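Local coordinates for glycoside hydrolase family 16 protein (Bacteroides ovatus, PDB 7KR6) that probably acts as an endo-glucanase of glycoside hydrolase family 16, hydrolysing O-glycosidic bonds in mixed-linkage beta-glucans, at residues I145-M150 with Y199-D204; V165-H170 with V215-F220; A70-G75 with G97-K102; L83-E88 with M264-V269. The protein carries 1 engineered substitution. All coordinates share one frame; numbering follows the deposited sequence.

Contact 1 (I145-M150 with Y199-D204); sequences IDIMAM and YSLDWD. Engineered in segment 145-150: Ala-149 (natural residue Glu). With G2F (2-deoxy-2-fluoro-alpha-D-glucopyranose), chain C.
The torsions of Met-148 and Tyr-199 bring a thioether methyl over a phenol ring. The methionine starts with CG anti to its backbone N (chi1 171°) and then bends at both following bonds, curling its terminal methyl back over the phenol ring. The tyrosine takes the other course, its CG set beside the backbone N (chi1 -60°), which sets the ring face against the bent thioether. CE of Met-148 lies 4.1 Å from the centroid of the Tyr-199 ring and only 5° off the ring normal, a CH-pi contact over the face. The sulfur SD of Met-148 stands above the same ring at 4.8 Å from its centroid, a looser Met-aromatic contact, while CG of Met-148 presses on CE1 of Tyr-199 at 3.5 Å. Next along the strands, CD1 of Ile-147 rests on CB of Leu-201 at 3.9 Å, and CD1 of Ile-145 reaches CD2 of Leu-201 at 4.2 Å. Ile-147 and Met-148 can both point at 199-204 because they form a classic beta bulge opposite Phe-129. The two strands run antiparallel in the facing layers of the GH16 beta-jelly-roll sandwich, and Ile-112 and Ile-116 extend the apolar layer. Strand 144-150 carries the family's Glu-X-Asp-X-X-Glu signature, its last position here the engineered Ala-149. Asp-146 takes no part in the packing against 199-204; its OD2 lies 3.5 Å from O5 of the bound fluoroglucose. With no hydrogen bond joining the segments, the interface relies on apolar and aromatic packing, while the carboxylate of Asp-146 on the same strand lies beside the sugar.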
# COMPACT_ATOMS: atom_id res chain seq x y z
N ILE A 145 -8.84 -7.80 8.66
CA ILE A 145 -9.63 -7.21 7.54
C ILE A 145 -9.86 -5.75 7.90
O ILE A 145 -10.52 -5.49 8.90
CB ILE A 145 -10.95 -7.92 7.27
CG1 ILE A 145 -10.77 -9.43 7.12
CG2 ILE A 145 -11.59 -7.29 6.07
CD1 ILE A 145 -12.08 -10.16 7.15
N ASP A 146 -9.28 -4.86 7.11
CA ASP A 146 -9.52 -3.41 7.25
C ASP A 146 -10.64 -3.09 6.28
O ASP A 146 -10.38 -2.92 5.11
CB ASP A 146 -8.23 -2.65 7.09
CG ASP A 146 -8.32 -1.20 7.43
OD1 ASP A 146 -9.33 -0.80 8.09
OD2 ASP A 146 -7.28 -0.52 7.10
N ILE A 147 -11.88 -3.01 6.80
CA ILE A 147 -13.06 -2.83 5.92
C ILE A 147 -12.97 -1.41 5.33
O ILE A 147 -13.10 -1.24 4.11
CB ILE A 147 -14.38 -3.05 6.67
CG1 ILE A 147 -14.51 -4.48 7.19
CG2 ILE A 147 -15.55 -2.68 5.78
CD1 ILE A 147 -15.64 -4.67 8.15
N MET A 148 -12.74 -0.45 6.20
CA MET A 148 -12.61 0.95 5.76
C MET A 148 -11.60 1.62 6.68
O MET A 148 -11.65 1.44 7.89
CB MET A 148 -13.97 1.64 5.85
CG MET A 148 -14.00 3.18 5.64
SD MET A 148 -13.46 4.17 7.05
CE MET A 148 -14.83 3.96 8.19
N ALA A 149 -10.73 2.42 6.08
CA ALA A 149 -9.92 3.41 6.78
C ALA A 149 -9.88 4.65 5.90
O ALA A 149 -9.90 4.53 4.67
CB ALA A 149 -8.54 2.91 7.02
N MET A 150 -9.87 5.81 6.54
CA MET A 150 -9.57 7.08 5.80
C MET A 150 -8.41 7.75 6.50
O MET A 150 -8.03 7.39 7.63
CB MET A 150 -10.80 7.99 5.77
CG MET A 150 -11.95 7.34 5.05
SD MET A 150 -13.31 8.42 4.63
CE MET A 150 -12.64 9.19 3.15
N TYR A 199 -21.02 1.21 5.67
CA TYR A 199 -19.81 0.45 5.28
C TYR A 199 -20.20 -1.02 5.45
O TYR A 199 -20.57 -1.37 6.56
CB TYR A 199 -18.60 0.89 6.13
CG TYR A 199 -18.32 2.36 5.96
CD1 TYR A 199 -17.51 2.76 4.92
CD2 TYR A 199 -18.90 3.34 6.75
CE1 TYR A 199 -17.26 4.09 4.68
CE2 TYR A 199 -18.68 4.69 6.51
CZ TYR A 199 -17.84 5.05 5.47
OH TYR A 199 -17.56 6.37 5.21
N SER A 200 -20.09 -1.79 4.37
CA SER A 200 -20.52 -3.21 4.34
C SER A 200 -19.36 -4.10 3.93
O SER A 200 -18.59 -3.75 3.03
CB SER A 200 -21.66 -3.37 3.39
OG SER A 200 -22.70 -2.45 3.72
N LEU A 201 -19.28 -5.28 4.54
CA LEU A 201 -18.37 -6.35 4.12
C LEU A 201 -19.18 -7.61 3.89
O LEU A 201 -19.82 -8.07 4.87
CB LEU A 201 -17.32 -6.62 5.20
CG LEU A 201 -16.43 -7.82 4.90
CD1 LEU A 201 -15.43 -7.54 3.80
CD2 LEU A 201 -15.72 -8.28 6.13
N ASP A 202 -19.12 -8.13 2.68
CA ASP A 202 -19.63 -9.47 2.33
C ASP A 202 -18.47 -10.44 2.46
O ASP A 202 -17.34 -10.13 2.03
CB ASP A 202 -20.21 -9.48 0.93
CG ASP A 202 -21.59 -8.90 0.82
OD1 ASP A 202 -22.53 -9.48 1.45
OD2 ASP A 202 -21.75 -7.93 0.06
N TRP A 203 -18.72 -11.64 2.97
CA TRP A 203 -17.64 -12.59 3.28
C TRP A 203 -18.20 -13.99 3.01
O TRP A 203 -19.24 -14.32 3.60
CB TRP A 203 -17.23 -12.40 4.73
CG TRP A 203 -16.19 -13.33 5.26
CD1 TRP A 203 -15.33 -14.15 4.60
CD2 TRP A 203 -15.88 -13.42 6.65
NE1 TRP A 203 -14.47 -14.72 5.50
CE2 TRP A 203 -14.81 -14.33 6.77
CE3 TRP A 203 -16.41 -12.83 7.79
CZ2 TRP A 203 -14.26 -14.64 8.01
CZ3 TRP A 203 -15.87 -13.14 9.02
CH2 TRP A 203 -14.79 -14.03 9.13
N ASP A 204 -17.57 -14.69 2.08
CA ASP A 204 -17.86 -16.13 1.85
C ASP A 204 -16.54 -16.86 1.69
O ASP A 204 -15.50 -16.24 1.89
CB ASP A 204 -18.84 -16.31 0.69
CG ASP A 204 -18.31 -15.99 -0.70
OD1 ASP A 204 -17.11 -15.84 -0.89
OD2 ASP A 204 -19.16 -15.95 -1.65
C1 G2F C . -4.98 -2.96 9.89
C2 G2F C . -3.60 -2.76 10.42
C3 G2F C . -3.61 -2.30 11.86
C4 G2F C . -4.39 -1.00 11.92
C5 G2F C . -5.83 -1.33 11.42
C6 G2F C . -6.84 -0.20 11.47
O3 G2F C . -2.28 -2.15 12.34
O4 G2F C . -4.35 -0.52 13.31
O5 G2F C . -5.83 -1.82 10.06
O6 G2F C . -6.28 1.00 10.83
F2 G2F C . -2.84 -3.95 10.19

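Contact 2 (V165-H170 with V215-F220); sequences VNTAIH and VKFHTF. With G2F (2-deoxy-2-fluoro-alpha-D-glucopyranose), chain C.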
# COMPACT_ATOMS: atom_id res chain seq x y z
N VAL A 165 -10.65 6.26 0.27
CA VAL A 165 -10.83 5.13 1.20
C VAL A 165 -9.76 4.10 0.91
O VAL A 165 -9.45 3.82 -0.26
CB VAL A 165 -12.22 4.51 1.07
CG1 VAL A 165 -12.35 3.30 1.96
CG2 VAL A 165 -13.30 5.52 1.38
N ASN A 166 -9.28 3.49 1.98
CA ASN A 166 -8.30 2.40 1.94
C ASN A 166 -8.97 1.16 2.51
O ASN A 166 -9.67 1.28 3.51
CB ASN A 166 -7.08 2.84 2.75
CG ASN A 166 -6.14 3.67 1.88
OD1 ASN A 166 -6.39 4.87 1.58
ND2 ASN A 166 -5.08 3.01 1.41
N THR A 167 -8.80 0.04 1.87
CA THR A 167 -9.25 -1.25 2.43
C THR A 167 -8.06 -2.21 2.30
O THR A 167 -7.24 -2.06 1.36
CB THR A 167 -10.53 -1.70 1.74
OG1 THR A 167 -10.95 -2.93 2.35
CG2 THR A 167 -10.32 -1.94 0.26
N ALA A 168 -7.93 -3.19 3.18
CA ALA A 168 -6.73 -4.01 3.23
C ALA A 168 -7.00 -5.34 3.92
O ALA A 168 -7.89 -5.41 4.77
CB ALA A 168 -5.57 -3.33 3.91
N ILE A 169 -6.16 -6.32 3.62
CA ILE A 169 -6.06 -7.55 4.44
C ILE A 169 -4.60 -7.73 4.82
O ILE A 169 -3.69 -7.49 4.00
CB ILE A 169 -6.69 -8.81 3.79
CG1 ILE A 169 -6.17 -9.09 2.37
CG2 ILE A 169 -8.22 -8.73 3.80
CD1 ILE A 169 -6.65 -10.43 1.80
N HIS A 170 -4.37 -8.20 6.04
CA HIS A 170 -3.04 -8.53 6.57
C HIS A 170 -3.07 -9.96 7.12
O HIS A 170 -4.06 -10.34 7.73
CB HIS A 170 -2.65 -7.58 7.68
CG HIS A 170 -2.64 -6.14 7.32
ND1 HIS A 170 -1.46 -5.42 7.22
CD2 HIS A 170 -3.66 -5.29 7.08
CE1 HIS A 170 -1.77 -4.17 6.94
NE2 HIS A 170 -3.10 -4.05 6.86
N VAL A 215 -22.67 0.61 -2.83
CA VAL A 215 -21.93 0.54 -4.10
C VAL A 215 -20.66 -0.29 -3.84
O VAL A 215 -19.84 0.12 -2.98
CB VAL A 215 -21.62 1.95 -4.64
CG1 VAL A 215 -20.84 1.89 -5.94
CG2 VAL A 215 -22.90 2.75 -4.84
N LYS A 216 -20.49 -1.37 -4.58
CA LYS A 216 -19.33 -2.27 -4.37
C LYS A 216 -18.07 -1.47 -4.69
O LYS A 216 -17.97 -0.79 -5.76
CB LYS A 216 -19.55 -3.56 -5.13
CG LYS A 216 -20.73 -4.36 -4.57
CD LYS A 216 -20.95 -5.68 -5.21
CE LYS A 216 -22.08 -6.39 -4.49
NZ LYS A 216 -22.29 -7.73 -5.06
N PHE A 217 -17.12 -1.53 -3.76
CA PHE A 217 -15.85 -0.76 -3.75
C PHE A 217 -14.66 -1.64 -4.15
O PHE A 217 -13.88 -1.25 -5.03
CB PHE A 217 -15.65 -0.15 -2.39
CG PHE A 217 -14.44 0.72 -2.24
CD1 PHE A 217 -14.36 1.94 -2.88
CD2 PHE A 217 -13.36 0.30 -1.45
CE1 PHE A 217 -13.26 2.77 -2.69
CE2 PHE A 217 -12.27 1.12 -1.28
CZ PHE A 217 -12.22 2.35 -1.90
N HIS A 218 -14.52 -2.83 -3.57
CA HIS A 218 -13.37 -3.72 -3.88
C HIS A 218 -13.67 -5.15 -3.42
O HIS A 218 -14.41 -5.30 -2.42
CB HIS A 218 -12.08 -3.22 -3.22
CG HIS A 218 -10.90 -3.97 -3.70
ND1 HIS A 218 -10.48 -3.93 -5.01
CD2 HIS A 218 -10.03 -4.77 -3.06
CE1 HIS A 218 -9.41 -4.70 -5.14
NE2 HIS A 218 -9.13 -5.23 -3.96
N THR A 219 -13.09 -6.13 -4.10
CA THR A 219 -13.14 -7.56 -3.69
C THR A 219 -11.69 -8.06 -3.55
O THR A 219 -10.89 -7.90 -4.51
CB THR A 219 -13.95 -8.39 -4.69
OG1 THR A 219 -15.28 -7.88 -4.74
CG2 THR A 219 -13.93 -9.86 -4.35
N PHE A 220 -11.41 -8.71 -2.42
CA PHE A 220 -10.22 -9.55 -2.21
C PHE A 220 -10.61 -11.01 -2.39
O PHE A 220 -11.58 -11.48 -1.79
CB PHE A 220 -9.62 -9.33 -0.83
CG PHE A 220 -9.19 -7.93 -0.50
CD1 PHE A 220 -7.97 -7.47 -0.96
CD2 PHE A 220 -9.96 -7.12 0.30
CE1 PHE A 220 -7.52 -6.21 -0.65
CE2 PHE A 220 -9.51 -5.85 0.61
CZ PHE A 220 -8.29 -5.41 0.16
C1 G2F C . -4.98 -2.96 9.89
C2 G2F C . -3.60 -2.76 10.42
C3 G2F C . -3.61 -2.30 11.86
C4 G2F C . -4.39 -1.00 11.92
C5 G2F C . -5.83 -1.33 11.42
C6 G2F C . -6.84 -0.20 11.47
O3 G2F C . -2.28 -2.15 12.34
O4 G2F C . -4.35 -0.52 13.31
O5 G2F C . -5.83 -1.82 10.06
O6 G2F C . -6.28 1.00 10.83
F2 G2F C . -2.84 -3.95 10.19
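Phe-217 and Phe-220 carry the packing of 215-220 against 165-170, two roughly parallel strands from the facing layers of the GH16 jelly-roll sandwich. Phe-217 shares a classic beta bulge with His-218 opposite Ile-210, so these consecutive residues both point at the other strand. Apolar contacts come first: CB of Val-165 lies 3.7 Å from CZ of Phe-217, and the methyl CG2 of Thr-167 sits near the plane of that ring, 3.9 Å from CE2 of Phe-217. At the far end, CD1 of Ile-169 touches CB of Phe-220 at 4.1 Å.

Ring faces form a second group. The Phe-220 ring is sandwiched, with CD2 of His-218 3.6 Å above the plane over its centre and CG1 of Ile-169 over the opposite face, nearer the rim. Ile-169 puts CG1 there by holding it between backbone N and carbonyl carbon (chi1 53°). His-218 also stacks on Tyr-183 and packs on Gln-181 of the second subunit.

Polar atoms meet ring edges. The carbonyl O of Val-165 is 3.5 Å from CZ of Phe-217, and OG1 of Thr-167 approaches CE2 of Phe-220 at 3.7 Å, its main hydrogen bond going to the backbone O of Asp-146. On the sugar side, ND1 of His-170 is hydrogen-bonded to His-178, and fluorine F2 of the bound sugar lies over the imidazole centre, 3.3 Å from NE2 of His-170.

Contact 3 (A70-G75 with G97-K102); sequences AHVSVG and GRINSK. With BGC (beta-D-glucopyranose), chain B.
Val-72 leans on Gly-97, Arg-98 and Ile-99 with a short, branched side chain. Its CB is directed at 97-102 and divides the work between two methyls. CG1, swung to the far side from the backbone N (chi1 -177°), meets CG2 of Ile-99 at 3.6 Å, the closest side-chain approach of the pair. CG2 turns the other way and settles on the neighbouring backbone, 3.7 Å from CA of Gly-97 and 3.8 Å from N of Arg-98. Beside it, the carbonyl O of His-71 comes within 3.7 Å of the same Gly-97 CA, a backbone approach that the lack of a side chain makes possible. The strands holding these residues belong to two successive antiparallel hairpins, 72-77 with 80-90 and 80-90 with 93-107, in the jelly-roll sandwich of GH16; Leu-83 of the shared strand lies against both Val-72 and Ile-99. Across the strand from this apolar patch, Arg-98 points away from 70-75 and runs extended into the glycan pocket. Its NH2 donates to O6 of a bound glucose at 3.1 Å with a nearly straight 167° at the hydrogen, the oxygen lying at the edge of the guanidinium and in its plane. NE of Arg-98 forms a salt bridge with OE2 of Glu-53, which should limit the group's rotation, and ND2 of Asn-100 donates to that same carboxylate oxygen. On its other branch, OD1 of Asn-100 accepts from N of Lys-102 at 2.9 Å on a lone pair in the carbonyl plane, closing an Asx turn where strand 93-107 is interrupted.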
# COMPACT_ATOMS: atom_id res chain seq x y z
N ALA A 70 -12.14 6.94 28.80
CA ALA A 70 -12.89 8.21 28.87
C ALA A 70 -13.21 8.73 27.46
O ALA A 70 -14.10 9.60 27.34
CB ALA A 70 -12.10 9.24 29.64
N HIS A 71 -12.48 8.27 26.43
CA HIS A 71 -12.69 8.80 25.07
C HIS A 71 -13.59 7.87 24.26
O HIS A 71 -13.62 8.00 23.01
CB HIS A 71 -11.32 9.13 24.47
CG HIS A 71 -10.76 10.36 25.10
ND1 HIS A 71 -10.08 10.34 26.33
CD2 HIS A 71 -10.80 11.66 24.71
CE1 HIS A 71 -9.70 11.58 26.65
NE2 HIS A 71 -10.14 12.40 25.69
N VAL A 72 -14.24 6.93 24.92
CA VAL A 72 -15.33 6.11 24.33
C VAL A 72 -16.59 6.45 25.13
O VAL A 72 -16.55 6.33 26.39
CB VAL A 72 -15.01 4.61 24.39
CG1 VAL A 72 -16.11 3.83 23.71
CG2 VAL A 72 -13.65 4.30 23.76
N SER A 73 -17.67 6.78 24.42
CA SER A 73 -18.96 7.03 25.08
C SER A 73 -20.12 6.65 24.17
O SER A 73 -19.93 6.46 22.94
CB SER A 73 -19.05 8.46 25.57
OG SER A 73 -19.20 9.35 24.49
N VAL A 74 -21.30 6.50 24.76
CA VAL A 74 -22.57 6.37 24.00
C VAL A 74 -23.42 7.60 24.31
O VAL A 74 -23.56 7.94 25.51
CB VAL A 74 -23.28 5.03 24.30
CG1 VAL A 74 -24.68 5.04 23.73
CG2 VAL A 74 -22.50 3.86 23.72
N GLY A 75 -23.92 8.28 23.28
CA GLY A 75 -24.59 9.58 23.49
C GLY A 75 -25.50 9.94 22.36
O GLY A 75 -25.72 9.13 21.46
N GLY A 97 -10.26 7.01 21.35
CA GLY A 97 -10.96 5.78 21.73
C GLY A 97 -10.91 4.68 20.71
O GLY A 97 -10.83 4.92 19.47
N ARG A 98 -10.96 3.46 21.25
CA ARG A 98 -10.86 2.22 20.45
C ARG A 98 -11.62 1.14 21.21
O ARG A 98 -11.38 1.01 22.44
CB ARG A 98 -9.40 1.80 20.30
CG ARG A 98 -9.19 0.43 19.66
CD ARG A 98 -7.81 0.27 19.12
NE ARG A 98 -7.41 -1.12 18.90
CZ ARG A 98 -6.38 -1.49 18.17
NH1 ARG A 98 -5.68 -0.60 17.50
NH2 ARG A 98 -6.03 -2.77 18.11
N ILE A 99 -12.46 0.39 20.52
CA ILE A 99 -13.16 -0.77 21.13
C ILE A 99 -12.97 -2.01 20.26
O ILE A 99 -12.81 -1.92 19.02
CB ILE A 99 -14.64 -0.47 21.34
CG1 ILE A 99 -15.40 -0.39 20.03
CG2 ILE A 99 -14.83 0.76 22.21
CD1 ILE A 99 -16.89 -0.13 20.14
N ASN A 100 -13.19 -3.16 20.89
CA ASN A 100 -13.24 -4.42 20.15
C ASN A 100 -14.26 -5.35 20.79
O ASN A 100 -14.55 -5.17 21.98
CB ASN A 100 -11.85 -5.07 20.12
CG ASN A 100 -11.37 -5.58 21.47
OD1 ASN A 100 -11.83 -6.65 21.91
ND2 ASN A 100 -10.51 -4.84 22.16
N SER A 101 -14.60 -6.41 20.09
CA SER A 101 -15.52 -7.47 20.56
C SER A 101 -14.80 -8.81 20.74
O SER A 101 -15.52 -9.84 20.77
CB SER A 101 -16.75 -7.54 19.68
OG SER A 101 -16.47 -8.07 18.39
N LYS A 102 -13.49 -8.81 20.93
CA LYS A 102 -12.70 -10.07 21.08
C LYS A 102 -13.24 -10.86 22.27
O LYS A 102 -13.43 -10.26 23.38
CB LYS A 102 -11.23 -9.81 21.32
CG LYS A 102 -10.34 -11.04 21.23
CD LYS A 102 -8.92 -10.70 21.44
CE LYS A 102 -7.98 -11.83 21.10
NZ LYS A 102 -8.38 -13.03 21.85
C2 BGC B . -0.27 -2.88 13.42
C3 BGC B . 0.20 -4.06 14.32
C4 BGC B . -0.78 -4.38 15.42
C5 BGC B . -2.21 -4.61 14.88
C6 BGC B . -3.27 -4.84 15.92
C1 BGC B . -1.68 -3.22 13.01
O2 BGC B . 0.56 -2.65 12.33
O3 BGC B . 1.49 -3.66 14.79
O4 BGC B . -0.32 -5.55 16.15
O5 BGC B . -2.58 -3.43 14.09
O6 BGC B . -3.36 -3.70 16.81

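Contact 4 (L83-E88 with M264-V269); sequences LILTAE and MYIDWV
Leu-83, Leu-85, Met-264 and Ile-266 form the apolar centre, on one face of a pair of antiparallel strands. CD2 of Leu-83 lies alongside CD1 of Ile-266 at 3.8 Å. CD1 of Leu-85 sits between two neighbours, 3.9 Å from SD of Met-264 and 4.3 Å from CD1 of Ile-266. Met-264 is stretched out, with CG anti to the backbone N (chi1 166°) and no bend beyond it, an extended course that carries the sulfur past Leu-85 and the methyl away from 83-88. Phe-236 of strand 232-240 packs on Leu-85 and Ile-266 and ties this face to the core.

Beneath these side chains the backbones are joined by four hydrogen bonds. Leu-83 and Ile-266 form one hydrogen-bonded pair, N of Leu-83 to O of Ile-266 at 2.8 Å and N of Ile-266 to O of Leu-83 at 2.9 Å. The second is Leu-85 with Met-264, N of Leu-85 to O of Met-264 at 2.9 Å and N of Met-264 to O of Leu-85 at 2.8 Å, the latter almost straight at 173°. Ile-84 and Tyr-265 lie between them as the non-hydrogen-bonded pair and project to the other face, where CG1 of Ile-84 rests against CD1 of Tyr-265 at 4.0 Å. Further out the contact turns polar: Asn-263 is hydrogen-bonded through OD1 to OG1 of Thr-86 and through ND2 to OH of Tyr-265. This pairing of an early strand with one from the C-terminal end is consistent with the antiparallel beta-jelly roll of GH16.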
# COMPACT_ATOMS: atom_id res chain seq x y z
N LEU A 83 -22.54 5.34 19.26
CA LEU A 83 -21.21 5.19 19.86
C LEU A 83 -20.36 6.41 19.44
O LEU A 83 -20.31 6.72 18.25
CB LEU A 83 -20.57 3.87 19.39
CG LEU A 83 -19.13 3.62 19.85
CD1 LEU A 83 -19.06 3.31 21.34
CD2 LEU A 83 -18.53 2.49 19.00
N ILE A 84 -19.63 7.00 20.39
CA ILE A 84 -18.79 8.20 20.13
C ILE A 84 -17.36 7.88 20.50
O ILE A 84 -17.04 7.60 21.67
CB ILE A 84 -19.31 9.44 20.88
CG1 ILE A 84 -20.80 9.65 20.67
CG2 ILE A 84 -18.52 10.67 20.49
CD1 ILE A 84 -21.37 10.71 21.58
N LEU A 85 -16.47 7.89 19.50
CA LEU A 85 -15.03 7.91 19.76
C LEU A 85 -14.53 9.35 19.62
O LEU A 85 -14.67 9.94 18.51
CB LEU A 85 -14.31 6.99 18.78
CG LEU A 85 -14.89 5.58 18.66
CD1 LEU A 85 -14.18 4.79 17.59
CD2 LEU A 85 -14.85 4.83 20.00
N THR A 86 -13.93 9.86 20.68
CA THR A 86 -13.50 11.28 20.75
C THR A 86 -12.00 11.38 20.79
O THR A 86 -11.35 10.87 21.69
CB THR A 86 -14.08 11.97 21.99
OG1 THR A 86 -15.51 11.84 21.89
CG2 THR A 86 -13.63 13.42 22.03
N ALA A 87 -11.43 12.08 19.80
CA ALA A 87 -10.00 12.43 19.78
C ALA A 87 -9.86 13.85 20.35
O ALA A 87 -10.67 14.71 20.00
CB ALA A 87 -9.47 12.35 18.39
N GLU A 88 -8.93 14.01 21.25
CA GLU A 88 -8.75 15.27 22.03
C GLU A 88 -7.27 15.57 22.17
O GLU A 88 -6.48 14.66 22.44
CB GLU A 88 -9.33 15.09 23.43
CG GLU A 88 -9.05 16.29 24.31
CD GLU A 88 -9.80 16.23 25.64
OE1 GLU A 88 -10.25 15.13 26.04
OE2 GLU A 88 -9.92 17.29 26.26
N MET A 264 -15.82 10.66 16.07
CA MET A 264 -16.29 9.67 15.09
C MET A 264 -17.53 9.01 15.72
O MET A 264 -17.47 8.67 16.89
CB MET A 264 -15.18 8.65 14.86
CG MET A 264 -15.58 7.41 14.15
SD MET A 264 -14.09 6.35 13.98
CE MET A 264 -14.73 4.95 13.10
N TYR A 265 -18.59 8.86 14.94
CA TYR A 265 -19.90 8.37 15.43
C TYR A 265 -20.30 7.08 14.71
O TYR A 265 -20.29 7.01 13.46
CB TYR A 265 -20.98 9.40 15.15
CG TYR A 265 -20.75 10.79 15.72
CD1 TYR A 265 -21.15 11.11 17.00
CD2 TYR A 265 -20.20 11.80 14.94
CE1 TYR A 265 -20.97 12.38 17.51
CE2 TYR A 265 -20.02 13.08 15.44
CZ TYR A 265 -20.46 13.38 16.71
OH TYR A 265 -20.27 14.64 17.21
N ILE A 266 -20.72 6.06 15.48
CA ILE A 266 -21.25 4.78 14.92
C ILE A 266 -22.70 4.65 15.42
O ILE A 266 -22.91 4.53 16.64
CB ILE A 266 -20.38 3.56 15.26
CG1 ILE A 266 -18.92 3.72 14.83
CG2 ILE A 266 -20.96 2.33 14.60
CD1 ILE A 266 -18.02 4.46 15.79
N ASP A 267 -23.64 4.73 14.50
CA ASP A 267 -25.09 4.72 14.85
C ASP A 267 -25.49 3.29 15.16
O ASP A 267 -26.33 3.08 16.07
CB ASP A 267 -25.94 5.23 13.70
CG ASP A 267 -27.39 5.51 14.06
OD1 ASP A 267 -27.71 5.40 15.26
OD2 ASP A 267 -28.15 5.86 13.15
N TRP A 268 -24.92 2.34 14.45
CA TRP A 268 -25.31 0.91 14.58
C TRP A 268 -24.31 0.05 13.84
O TRP A 268 -23.59 0.53 12.95
CB TRP A 268 -26.75 0.64 14.10
CG TRP A 268 -27.11 1.11 12.73
CD1 TRP A 268 -27.86 2.21 12.42
CD2 TRP A 268 -26.78 0.50 11.47
NE1 TRP A 268 -28.03 2.31 11.07
CE2 TRP A 268 -27.41 1.26 10.47
CE3 TRP A 268 -26.06 -0.64 11.10
CZ2 TRP A 268 -27.29 0.97 9.11
CZ3 TRP A 268 -25.94 -0.93 9.76
CH2 TRP A 268 -26.54 -0.13 8.78
N VAL A 269 -24.22 -1.19 14.27
CA VAL A 269 -23.48 -2.25 13.55
C VAL A 269 -24.38 -3.48 13.57
O VAL A 269 -25.08 -3.71 14.58
CB VAL A 269 -22.07 -2.47 14.12
CG1 VAL A 269 -22.05 -2.76 15.61
CG2 VAL A 269 -21.30 -3.54 13.34

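Overall arrangement
Contacts 1 and 2 form one block, their centres about 6 Å apart: strands 144-150 and 164-171 are neighbours, joined by Asp-146 N to Ala-168 O at 2.8 Å, and both contacts reach the fluorinated sugar. Contacts 3 and 4 form a second block, about 8 Å between centres, through strand 80-90; His-71 NE2 and Glu-88 OE1 are 2.8 Å apart, a probable hydrogen bond. The blocks do not touch: centres of contacts 1 and 4 are about 17 Å apart, those of contacts 2 and 3 about 24 Å. Both blocks contribute to the glycan pocket: Arg-98 of contact 3 lines it with Asp-146 and His-170, whereas contact 4 lies farther off, the side chain of Met-264 being about 10 Å from the fluorosugar.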